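Local coordinates for Galactose/lactose metabolism regulatory protein GAL80 (Saccharomyces cerevisiae, PDB 3BTV), which represses the galactose and lactose metabolic genes of yeast by binding the activator GAL4 and blocking its transcriptional activation when no inducing sugar is present, at residues Q51-I60 against N74-F84; A85-I95 against F112-F123. The protein carries 1 engineered substitution. All blocks are in the same frame, centred on the assembly; numbering follows the deposited sequence.

Contact 1: Q51-I60 against N74-F84; sequences QITALYSPKI and NATAFPTLESF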
loop_
_atom_site.group_PDB
_atom_site.type_symbol
_atom_site.label_atom_id
_atom_site.label_comp_id
_atom_site.label_asym_id
_atom_site.label_seq_id
_atom_site.Cartn_x
_atom_site.Cartn_y
_atom_site.Cartn_z
ATOM N N GLN B 51 -9.276 -26.104 35.364
ATOM C CA GLN B 51 -8.297 -26.771 36.206
ATOM C C GLN B 51 -7.379 -27.664 35.378
ATOM O O GLN B 51 -7.842 -28.448 34.549
ATOM C CB GLN B 51 -8.993 -27.593 37.294
ATOM C CG GLN B 51 -9.297 -26.813 38.563
ATOM C CD GLN B 51 -8.053 -26.205 39.181
ATOM O OE1 GLN B 51 -7.657 -25.090 38.840
ATOM N NE2 GLN B 51 -7.430 -26.936 40.099
ATOM N N ILE B 52 -6.076 -27.541 35.609
ATOM C CA ILE B 52 -5.092 -28.367 34.920
ATOM C C ILE B 52 -4.949 -29.727 35.596
ATOM O O ILE B 52 -4.306 -29.851 36.639
ATOM C CB ILE B 52 -3.724 -27.662 34.854
ATOM C CG1 ILE B 52 -3.804 -26.441 33.928
ATOM C CG2 ILE B 52 -2.648 -28.613 34.373
ATOM C CD1 ILE B 52 -2.515 -25.636 33.856
ATOM N N THR B 53 -5.549 -30.747 34.992
ATOM C CA THR B 53 -5.562 -32.081 35.576
ATOM C C THR B 53 -4.544 -33.011 34.923
ATOM O O THR B 53 -4.276 -34.101 35.425
ATOM C CB THR B 53 -6.956 -32.725 35.465
ATOM O OG1 THR B 53 -7.258 -32.979 34.087
ATOM C CG2 THR B 53 -8.018 -31.808 36.061
ATOM N N ALA B 54 -3.983 -32.581 33.800
ATOM C CA ALA B 54 -3.018 -33.400 33.080
ATOM C C ALA B 54 -1.942 -32.538 32.436
ATOM O O ALA B 54 -2.155 -31.356 32.172
ATOM C CB ALA B 54 -3.719 -34.237 32.033
ATOM N N LEU B 55 -0.786 -33.139 32.174
ATOM C CA LEU B 55 0.345 -32.405 31.621
ATOM C C LEU B 55 1.255 -33.405 30.930
ATOM O O LEU B 55 1.477 -34.497 31.452
ATOM C CB LEU B 55 1.109 -31.714 32.750
ATOM C CG LEU B 55 1.606 -30.289 32.544
ATOM C CD1 LEU B 55 0.428 -29.344 32.466
ATOM C CD2 LEU B 55 2.540 -29.880 33.670
ATOM N N TYR B 56 1.782 -33.051 29.763
ATOM C CA TYR B 56 2.703 -33.958 29.079
ATOM C C TYR B 56 3.823 -33.263 28.326
ATOM O O TYR B 56 3.636 -32.205 27.744
ATOM C CB TYR B 56 1.964 -34.889 28.115
ATOM C CG TYR B 56 2.897 -35.590 27.151
ATOM C CD1 TYR B 56 3.584 -36.740 27.528
ATOM C CD2 TYR B 56 3.107 -35.091 25.871
ATOM C CE1 TYR B 56 4.447 -37.382 26.653
ATOM C CE2 TYR B 56 3.969 -35.726 24.990
ATOM C CZ TYR B 56 4.636 -36.873 25.386
ATOM O OH TYR B 56 5.491 -37.504 24.513
ATOM N N SER B 57 4.989 -33.894 28.339
ATOM C CA SER B 57 6.104 -33.491 27.492
ATOM C C SER B 57 7.067 -34.670 27.379
ATOM O O SER B 57 7.013 -35.598 28.193
ATOM C CB SER B 57 6.810 -32.254 28.060
ATOM O OG SER B 57 7.427 -32.531 29.303
ATOM N N PRO B 58 7.940 -34.649 26.362
ATOM C CA PRO B 58 8.916 -35.728 26.194
ATOM C C PRO B 58 9.672 -35.973 27.494
ATOM O O PRO B 58 9.594 -37.071 28.046
ATOM C CB PRO B 58 9.858 -35.178 25.122
ATOM C CG PRO B 58 9.016 -34.232 24.340
ATOM C CD PRO B 58 8.080 -33.605 25.332
ATOM N N LYS B 59 10.383 -34.957 27.979
ATOM C CA LYS B 59 11.074 -35.051 29.261
ATOM C C LYS B 59 10.074 -34.999 30.409
ATOM O O LYS B 59 9.739 -33.926 30.910
ATOM C CB LYS B 59 12.119 -33.938 29.405
ATOM C CG LYS B 59 13.436 -34.212 28.681
ATOM C CD LYS B 59 14.224 -35.332 29.359
ATOM C CE LYS B 59 15.541 -35.608 28.643
ATOM N NZ LYS B 59 16.446 -34.422 28.644
ATOM N N ILE B 60 9.602 -36.172 30.821
ATOM C CA ILE B 60 8.607 -36.290 31.879
ATOM C C ILE B 60 8.996 -35.496 33.128
ATOM O O ILE B 60 8.140 -35.136 33.935
ATOM C CB ILE B 60 8.370 -37.770 32.241
ATOM C CG1 ILE B 60 8.156 -38.589 30.963
ATOM C CG2 ILE B 60 7.186 -37.917 33.191
ATOM C CD1 ILE B 60 8.093 -40.084 31.191
ATOM N N ASN B 74 -3.832 -30.995 41.111
ATOM C CA ASN B 74 -4.752 -31.860 40.382
ATOM C C ASN B 74 -4.120 -32.439 39.127
ATOM O O ASN B 74 -4.677 -33.338 38.497
ATOM C CB ASN B 74 -6.034 -31.117 40.020
ATOM C CG ASN B 74 -6.952 -30.938 41.203
ATOM O OD1 ASN B 74 -8.159 -31.156 41.101
ATOM N ND2 ASN B 74 -6.387 -30.550 42.340
ATOM N N ALA B 75 -2.951 -31.920 38.771
ATOM C CA ALA B 75 -2.268 -32.333 37.552
ATOM C C ALA B 75 -1.346 -33.521 37.789
ATOM O O ALA B 75 -0.541 -33.523 38.719
ATOM C CB ALA B 75 -1.486 -31.168 36.960
ATOM N N THR B 76 -1.476 -34.530 36.937
ATOM C CA THR B 76 -0.572 -35.666 36.951
ATOM C C THR B 76 0.242 -35.666 35.663
ATOM O O THR B 76 -0.291 -35.393 34.590
ATOM C CB THR B 76 -1.337 -36.997 37.096
ATOM O OG1 THR B 76 -2.310 -37.109 36.050
ATOM C CG2 THR B 76 -2.050 -37.051 38.438
ATOM N N ALA B 77 1.533 -35.963 35.778
ATOM C CA ALA B 77 2.439 -35.937 34.631
ATOM C C ALA B 77 2.470 -37.271 33.887
ATOM O O ALA B 77 3.072 -38.240 34.353
ATOM C CB ALA B 77 3.842 -35.546 35.073
ATOM N N PHE B 78 1.829 -37.312 32.723
ATOM C CA PHE B 78 1.759 -38.540 31.933
ATOM C C PHE B 78 3.075 -38.842 31.228
ATOM O O PHE B 78 3.780 -37.926 30.798
ATOM C CB PHE B 78 0.600 -38.483 30.936
ATOM C CG PHE B 78 -0.754 -38.549 31.585
ATOM C CD1 PHE B 78 -1.219 -37.496 32.361
ATOM C CD2 PHE B 78 -1.559 -39.665 31.428
ATOM C CE1 PHE B 78 -2.462 -37.556 32.966
ATOM C CE2 PHE B 78 -2.804 -39.731 32.032
ATOM C CZ PHE B 78 -3.255 -38.676 32.801
ATOM N N PRO B 79 3.407 -40.138 31.114
ATOM C CA PRO B 79 4.683 -40.628 30.586
ATOM C C PRO B 79 4.717 -40.606 29.068
ATOM O O PRO B 79 5.732 -40.239 28.473
ATOM C CB PRO B 79 4.726 -42.091 31.063
ATOM C CG PRO B 79 3.503 -42.288 31.935
ATOM C CD PRO B 79 2.530 -41.247 31.516
ATOM N N THR B 80 3.612 -41.011 28.452
ATOM C CA THR B 80 3.533 -41.109 27.002
ATOM C C THR B 80 2.422 -40.220 26.469
ATOM O O THR B 80 1.513 -39.835 27.207
ATOM C CB THR B 80 3.241 -42.554 26.559
ATOM O OG1 THR B 80 1.946 -42.948 27.032
ATOM C CG2 THR B 80 4.283 -43.500 27.125
ATOM N N LEU B 81 2.495 -39.893 25.186
ATOM C CA LEU B 81 1.424 -39.139 24.553
ATOM C C LEU B 81 0.158 -39.987 24.591
ATOM O O LEU B 81 -0.948 -39.474 24.754
ATOM C CB LEU B 81 1.791 -38.791 23.110
ATOM C CG LEU B 81 0.823 -37.872 22.354
ATOM C CD1 LEU B 81 0.669 -36.538 23.070
ATOM C CD2 LEU B 81 1.276 -37.663 20.909
ATOM N N GLU B 82 0.338 -41.295 24.450
ATOM C CA GLU B 82 -0.779 -42.233 24.450
ATOM C C GLU B 82 -1.555 -42.206 25.762
ATOM O O GLU B 82 -2.777 -42.068 25.765
ATOM C CB GLU B 82 -0.284 -43.649 24.176
ATOM C CG GLU B 82 -1.339 -44.712 24.394
ATOM C CD GLU B 82 -0.916 -46.057 23.857
ATOM O OE1 GLU B 82 0.047 -46.100 23.064
ATOM O OE2 GLU B 82 -1.550 -47.069 24.223
ATOM N N SER B 83 -0.843 -42.356 26.874
ATOM C CA SER B 83 -1.466 -42.270 28.187
ATOM C C SER B 83 -2.159 -40.919 28.352
ATOM O O SER B 83 -3.334 -40.850 28.715
ATOM C CB SER B 83 -0.424 -42.474 29.286
ATOM O OG SER B 83 0.685 -41.608 29.101
ATOM N N PHE B 84 -1.427 -39.846 28.072
ATOM C CA PHE B 84 -1.977 -38.493 28.139
ATOM C C PHE B 84 -3.306 -38.383 27.388
ATOM O O PHE B 84 -4.323 -37.985 27.962
ATOM C CB PHE B 84 -0.963 -37.477 27.591
ATOM C CG PHE B 84 -1.441 -36.043 27.620
ATOM C CD1 PHE B 84 -1.333 -35.281 28.778
ATOM C CD2 PHE B 84 -1.980 -35.453 26.485
ATOM C CE1 PHE B 84 -1.761 -33.966 28.810
ATOM C CE2 PHE B 84 -2.414 -34.121 26.502
ATOM C CZ PHE B 84 -2.303 -33.376 27.666
#

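Contact 2: A85-I95 against F112-F123; sequences ASSSTIDMIVI and FSKNNPNLKYLF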
loop_
_atom_site.group_PDB
_atom_site.type_symbol
_atom_site.label_atom_id
_atom_site.label_comp_id
_atom_site.label_asym_id
_atom_site.label_seq_id
_atom_site.Cartn_x
_atom_site.Cartn_y
_atom_site.Cartn_z
ATOM N N ALA B 85 -3.294 -38.750 26.109
ATOM C CA ALA B 85 -4.457 -38.573 25.239
ATOM C C ALA B 85 -5.617 -39.500 25.594
ATOM O O ALA B 85 -6.781 -39.168 25.350
ATOM C CB ALA B 85 -4.061 -38.760 23.780
ATOM N N SER B 86 -5.295 -40.661 26.159
ATOM C CA SER B 86 -6.300 -41.654 26.505
ATOM C C SER B 86 -7.022 -41.297 27.797
ATOM O O SER B 86 -8.207 -41.589 27.956
ATOM C CB SER B 86 -5.660 -43.036 26.630
ATOM O OG SER B 86 -5.060 -43.426 25.406
ATOM N N SER B 87 -6.300 -40.662 28.717
ATOM C CA SER B 87 -6.855 -40.308 30.019
ATOM C C SER B 87 -8.263 -39.739 29.900
ATOM O O SER B 87 -8.590 -39.071 28.924
ATOM C CB SER B 87 -5.948 -39.307 30.740
ATOM O OG SER B 87 -6.498 -38.928 31.995
ATOM N N SER B 88 -9.093 -40.013 30.899
ATOM C CA SER B 88 -10.454 -39.499 30.921
ATOM C C SER B 88 -10.584 -38.372 31.936
ATOM O O SER B 88 -11.677 -37.856 32.166
ATOM C CB SER B 88 -11.442 -40.617 31.239
ATOM O OG SER B 88 -10.984 -41.402 32.328
ATOM N N THR B 89 -9.462 -37.990 32.538
ATOM C CA THR B 89 -9.443 -36.878 33.480
ATOM C C THR B 89 -9.364 -35.550 32.739
ATOM O O THR B 89 -9.279 -34.492 33.360
ATOM C CB THR B 89 -8.251 -36.978 34.448
ATOM O OG1 THR B 89 -7.026 -36.959 33.705
ATOM C CG2 THR B 89 -8.328 -38.267 35.256
ATOM N N ILE B 90 -9.404 -35.615 31.410
ATOM C CA ILE B 90 -9.195 -34.441 30.565
ATOM C C ILE B 90 -10.427 -34.051 29.753
ATOM O O ILE B 90 -11.017 -34.879 29.058
ATOM C CB ILE B 90 -8.039 -34.662 29.571
ATOM C CG1 ILE B 90 -6.765 -35.085 30.303
ATOM C CG2 ILE B 90 -7.796 -33.397 28.757
ATOM C CD1 ILE B 90 -5.651 -35.528 29.371
ATOM N N ASP B 91 -10.796 -32.776 29.824
ATOM C CA ASP B 91 -11.941 -32.259 29.076
ATOM C C ASP B 91 -11.502 -31.393 27.897
ATOM O O ASP B 91 -12.102 -31.430 26.820
ATOM C CB ASP B 91 -12.844 -31.439 29.992
ATOM C CG ASP B 91 -13.263 -32.204 31.225
ATOM O OD1 ASP B 91 -13.430 -33.439 31.134
ATOM O OD2 ASP B 91 -13.429 -31.563 32.285
ATOM N N MET B 92 -10.462 -30.600 28.114
ATOM C CA MET B 92 -9.920 -29.757 27.061
ATOM C C MET B 92 -8.422 -29.964 26.900
ATOM O O MET B 92 -7.663 -29.838 27.862
ATOM C CB MET B 92 -10.203 -28.283 27.344
ATOM C CG MET B 92 -9.469 -27.342 26.389
ATOM S SD MET B 92 -9.817 -25.581 26.639
ATOM C CE MET B 92 -11.499 -25.495 26.048
ATOM N N ILE B 93 -7.997 -30.280 25.682
ATOM C CA ILE B 93 -6.573 -30.422 25.400
ATOM C C ILE B 93 -6.046 -29.151 24.749
ATOM O O ILE B 93 -6.650 -28.626 23.812
ATOM C CB ILE B 93 -6.281 -31.648 24.511
ATOM C CG1 ILE B 93 -6.507 -32.939 25.307
ATOM C CG2 ILE B 93 -4.861 -31.601 23.984
ATOM C CD1 ILE B 93 -6.448 -34.203 24.470
ATOM N N VAL B 94 -4.933 -28.647 25.272
ATOM C CA VAL B 94 -4.284 -27.472 24.709
ATOM C C VAL B 94 -2.918 -27.858 24.162
ATOM O O VAL B 94 -2.109 -28.449 24.869
ATOM C CB VAL B 94 -4.095 -26.368 25.763
ATOM C CG1 VAL B 94 -3.539 -25.112 25.110
ATOM C CG2 VAL B 94 -5.411 -26.065 26.447
ATOM N N ILE B 95 -2.671 -27.543 22.898
ATOM C CA ILE B 95 -1.361 -27.779 22.302
ATOM C C ILE B 95 -0.637 -26.445 22.130
ATOM O O ILE B 95 -1.035 -25.612 21.310
ATOM C CB ILE B 95 -1.464 -28.481 20.941
ATOM C CG1 ILE B 95 -1.686 -29.979 21.126
ATOM C CG2 ILE B 95 -0.193 -28.284 20.145
ATOM C CD1 ILE B 95 -3.088 -30.342 21.501
ATOM N N PHE B 112 -5.489 -41.459 19.868
ATOM C CA PHE B 112 -5.545 -41.987 21.232
ATOM C C PHE B 112 -6.700 -41.332 21.986
ATOM O O PHE B 112 -7.266 -41.908 22.912
ATOM C CB PHE B 112 -4.235 -41.721 21.982
ATOM C CG PHE B 112 -3.028 -42.372 21.364
ATOM C CD1 PHE B 112 -1.991 -41.600 20.858
ATOM C CD2 PHE B 112 -2.922 -43.755 21.300
ATOM C CE1 PHE B 112 -0.874 -42.194 20.293
ATOM C CE2 PHE B 112 -1.811 -44.356 20.737
ATOM C CZ PHE B 112 -0.785 -43.576 20.234
ATOM N N SER B 113 -7.026 -40.110 21.574
ATOM C CA SER B 113 -8.109 -39.336 22.172
ATOM C C SER B 113 -9.407 -40.128 22.264
ATOM O O SER B 113 -10.277 -39.823 23.082
ATOM C CB SER B 113 -8.355 -38.075 21.345
ATOM O OG SER B 113 -9.689 -37.620 21.500
ATOM N N LYS B 114 -9.538 -41.136 21.411
ATOM C CA LYS B 114 -10.784 -41.881 21.312
ATOM C C LYS B 114 -11.102 -42.643 22.594
ATOM O O LYS B 114 -12.251 -43.009 22.831
ATOM C CB LYS B 114 -10.772 -42.793 20.082
ATOM C CG LYS B 114 -10.584 -42.007 18.784
ATOM C CD LYS B 114 -10.808 -42.849 17.537
ATOM C CE LYS B 114 -10.819 -41.965 16.290
ATOM N NZ LYS B 114 -10.983 -42.751 15.033
ATOM N N ASN B 115 -10.085 -42.848 23.429
ATOM C CA ASN B 115 -10.250 -43.537 24.711
ATOM C C ASN B 115 -10.712 -42.597 25.823
ATOM O O ASN B 115 -10.854 -43.005 26.980
ATOM C CB ASN B 115 -8.942 -44.220 25.129
ATOM C CG ASN B 115 -8.399 -45.148 24.061
ATOM O OD1 ASN B 115 -7.226 -45.520 24.085
ATOM N ND2 ASN B 115 -9.252 -45.526 23.115
ATOM N N ASN B 116 -10.931 -41.335 25.471
ATOM C CA ASN B 116 -11.426 -40.345 26.421
ATOM C C ASN B 116 -12.823 -39.862 26.054
ATOM O O ASN B 116 -12.979 -38.979 25.213
ATOM C CB ASN B 116 -10.476 -39.151 26.503
ATOM C CG ASN B 116 -10.908 -38.132 27.545
ATOM O OD1 ASN B 116 -11.906 -38.319 28.242
ATOM N ND2 ASN B 116 -10.148 -37.049 27.658
ATOM N N PRO B 117 -13.846 -40.441 26.697
ATOM C CA PRO B 117 -15.257 -40.108 26.473
ATOM C C PRO B 117 -15.597 -38.689 26.918
ATOM O O PRO B 117 -16.635 -38.147 26.530
ATOM C CB PRO B 117 -15.998 -41.121 27.357
ATOM C CG PRO B 117 -15.018 -42.224 27.586
ATOM C CD PRO B 117 -13.688 -41.557 27.644
ATOM N N ASN B 118 -14.725 -38.092 27.724
ATOM C CA ASN B 118 -14.987 -36.771 28.280
ATOM C C ASN B 118 -14.422 -35.620 27.444
ATOM O O ASN B 118 -14.806 -34.465 27.632
ATOM C CB ASN B 118 -14.460 -36.694 29.713
ATOM C CG ASN B 118 -14.987 -37.819 30.583
ATOM O OD1 ASN B 118 -14.237 -38.446 31.332
ATOM N ND2 ASN B 118 -16.282 -38.089 30.478
ATOM N N LEU B 119 -13.510 -35.930 26.525
ATOM C CA LEU B 119 -12.898 -34.887 25.706
ATOM C C LEU B 119 -13.952 -34.089 24.951
ATOM O O LEU B 119 -14.750 -34.646 24.197
ATOM C CB LEU B 119 -11.876 -35.466 24.723
ATOM C CG LEU B 119 -11.021 -34.392 24.036
ATOM C CD1 LEU B 119 -10.079 -33.728 25.030
ATOM C CD2 LEU B 119 -10.243 -34.960 22.864
ATOM N N LYS B 120 -13.944 -32.778 25.158
ATOM C CA LYS B 120 -14.917 -31.898 24.526
ATOM C C LYS B 120 -14.239 -30.830 23.679
ATOM O O LYS B 120 -14.834 -30.300 22.742
ATOM C CB LYS B 120 -15.783 -31.220 25.591
ATOM C CG LYS B 120 -16.548 -32.180 26.483
ATOM C CD LYS B 120 -17.621 -32.926 25.708
ATOM C CE LYS B 120 -18.373 -33.907 26.602
ATOM N NZ LYS B 120 -17.518 -35.044 27.046
ATOM N N TYR B 121 -12.992 -30.515 24.013
ATOM C CA TYR B 121 -12.325 -29.384 23.392
ATOM C C TYR B 121 -10.893 -29.647 22.976
ATOM O O TYR B 121 -10.128 -30.281 23.703
ATOM C CB TYR B 121 -12.349 -28.183 24.335
ATOM C CG TYR B 121 -13.734 -27.753 24.747
ATOM C CD1 TYR B 121 -14.225 -28.044 26.015
ATOM C CD2 TYR B 121 -14.555 -27.061 23.868
ATOM C CE1 TYR B 121 -15.496 -27.650 26.397
ATOM C CE2 TYR B 121 -15.827 -26.664 24.239
ATOM C CZ TYR B 121 -16.293 -26.962 25.502
ATOM O OH TYR B 121 -17.559 -26.566 25.868
ATOM N N LEU B 122 -10.537 -29.132 21.804
ATOM C CA LEU B 122 -9.150 -29.124 21.362
ATOM C C LEU B 122 -8.724 -27.704 21.021
ATOM O O LEU B 122 -9.310 -27.054 20.149
ATOM C CB LEU B 122 -8.939 -30.039 20.157
ATOM C CG LEU B 122 -7.520 -29.972 19.583
ATOM C CD1 LEU B 122 -6.503 -30.470 20.618
ATOM C CD2 LEU B 122 -7.420 -30.775 18.288
ATOM N N PHE B 123 -7.700 -27.228 21.714
ATOM C CA PHE B 123 -7.244 -25.850 21.588
ATOM C C PHE B 123 -5.843 -25.865 20.986
ATOM O O PHE B 123 -4.918 -26.424 21.579
ATOM C CB PHE B 123 -7.213 -25.224 22.983
ATOM C CG PHE B 123 -6.980 -23.736 22.995
ATOM C CD1 PHE B 123 -7.135 -23.017 24.172
ATOM C CD2 PHE B 123 -6.609 -23.059 21.852
ATOM C CE1 PHE B 123 -6.925 -21.649 24.205
ATOM C CE2 PHE B 123 -6.401 -21.686 21.876
ATOM C CZ PHE B 123 -6.554 -20.983 23.051
#

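Contact 1: Q51-I60 against N74-F84
The Tyr56 ring lies against the start of helix 81-86, with Leu81 CA 4.0 Å above one face and displaced toward the rim, while the carbonyl oxygens of Phe78 and Pro79 sit at its edge, near the ring plane. Leu81 crosses the tyrosine at about a right angle and brings CD1 to within 3.9 Å of Tyr56 CE2. Phe84 meets the same residue differently: one face of its ring takes Tyr56 CB, which comes to 3.4 Å from Phe84 CD1, and its edge is turned to the backbone N of Leu55. With CG of Tyr56 anti to the backbone N (chi1 166°), the ring is carried alongside the Pro79-Thr80 backbone, with one face toward Leu81. Replacing this tyrosine by an alanine would probably leave Leu81 and the backbone of Pro79 and Thr80 without their aromatic neighbour. Farther back, Ala54 CB is shared by two rings, 3.7 Å from Phe78 CE1 and 3.8 Å from Phe84 CE1. The backbones pair as parallel strands: Thr76 N bonds to Thr53 O, and Phe78 N to Leu55 O at 3.1 Å. Between them, Leu55 N to Thr76 O is a weak bond. This is one edge of the parallel Rossmann-fold sheet, where strand 76-78 is the last strand; strand 50-56 bonds on its other flank to strand 21-26, helix 60-69 covers Leu55 and Ala77, and Leu81 packs on Val105 and Leu109 of helix 102-112.

Contact 2: A85-I95 against F112-F123
Asn116 extends its amide toward the loop that precedes strand 92-95, CG standing opposite the backbone N (chi1 -176°), and the near-zero chi2 of 2° turns ND2 to Ile90 O at 2.7 Å. That bond is fairly straight, 162° at the hydrogen, and the acceptor lies in the amide plane. The other end of the amide works within its own loop: OD1 takes the backbone N of Asn118 from above the carbonyl plane, making an Asx turn. Met92 runs extended until chi3 bends its methyl back, and CE comes to rest 3.3 Å from Tyr121 CB, beside the root of the ring.

From here the strands run parallel. Asp91 O is gripped twice, by Lys120 N at 2.8 Å and by Tyr121 N, both in its carbonyl plane. The ladder goes on from Ile93 N to Tyr121 O, Phe123 N to Ile93 O and Ile95 N to Phe123 O. On one face of the sheet Leu119 CD1 touches Ile93 CG1 at 3.7 Å, the two side chains crossing at about a right angle, and Leu122 CD1 reaches Ile95 CD1 at 3.5 Å; helix 102-112 covers this side. On the other, Val94 lies alongside Phe123, CG2 being 4.0 Å from Phe123 CB, and helix 363-380 packs over them. Farther toward the loops, Ala85 CB meets Phe112 CB at 3.5 Å, joining two helix ends.

The chemistry thus changes along this beta-alpha-beta unit of the Rossmann fold: mostly apolar side chains line both faces of the paired strands, the hydroxyl of Tyr121 being taken up by His379, whereas the approach to them is held by a buried asparagine amide. Asp91 turns its carboxylate to a salt bridge with Arg22, which probably steadies the negative charge just before strand 92-95.

Both contacts pair parallel strands of one Rossmann-fold sheet, but contact 1 forms one edge, beyond strand 50-56, whereas contact 2 lies on the far side of strand 21-26, deeper in the sheet. More of contact 2 is buried, and its strand ladder has no weak bond; contact 1 has one, and leans on aromatic rings packed around a helix start. Contact 2 adds a side-chain amide, that of Asn116, to its backbone ladder. Helix 81-86 serves both, its start in contact 1 and its end in contact 2. With centres about 12 Å apart, the two touch directly: Thr53 OG1 probably hydrogen-bonds Thr89 O, and Phe78 CZ packs against Ser87 OG.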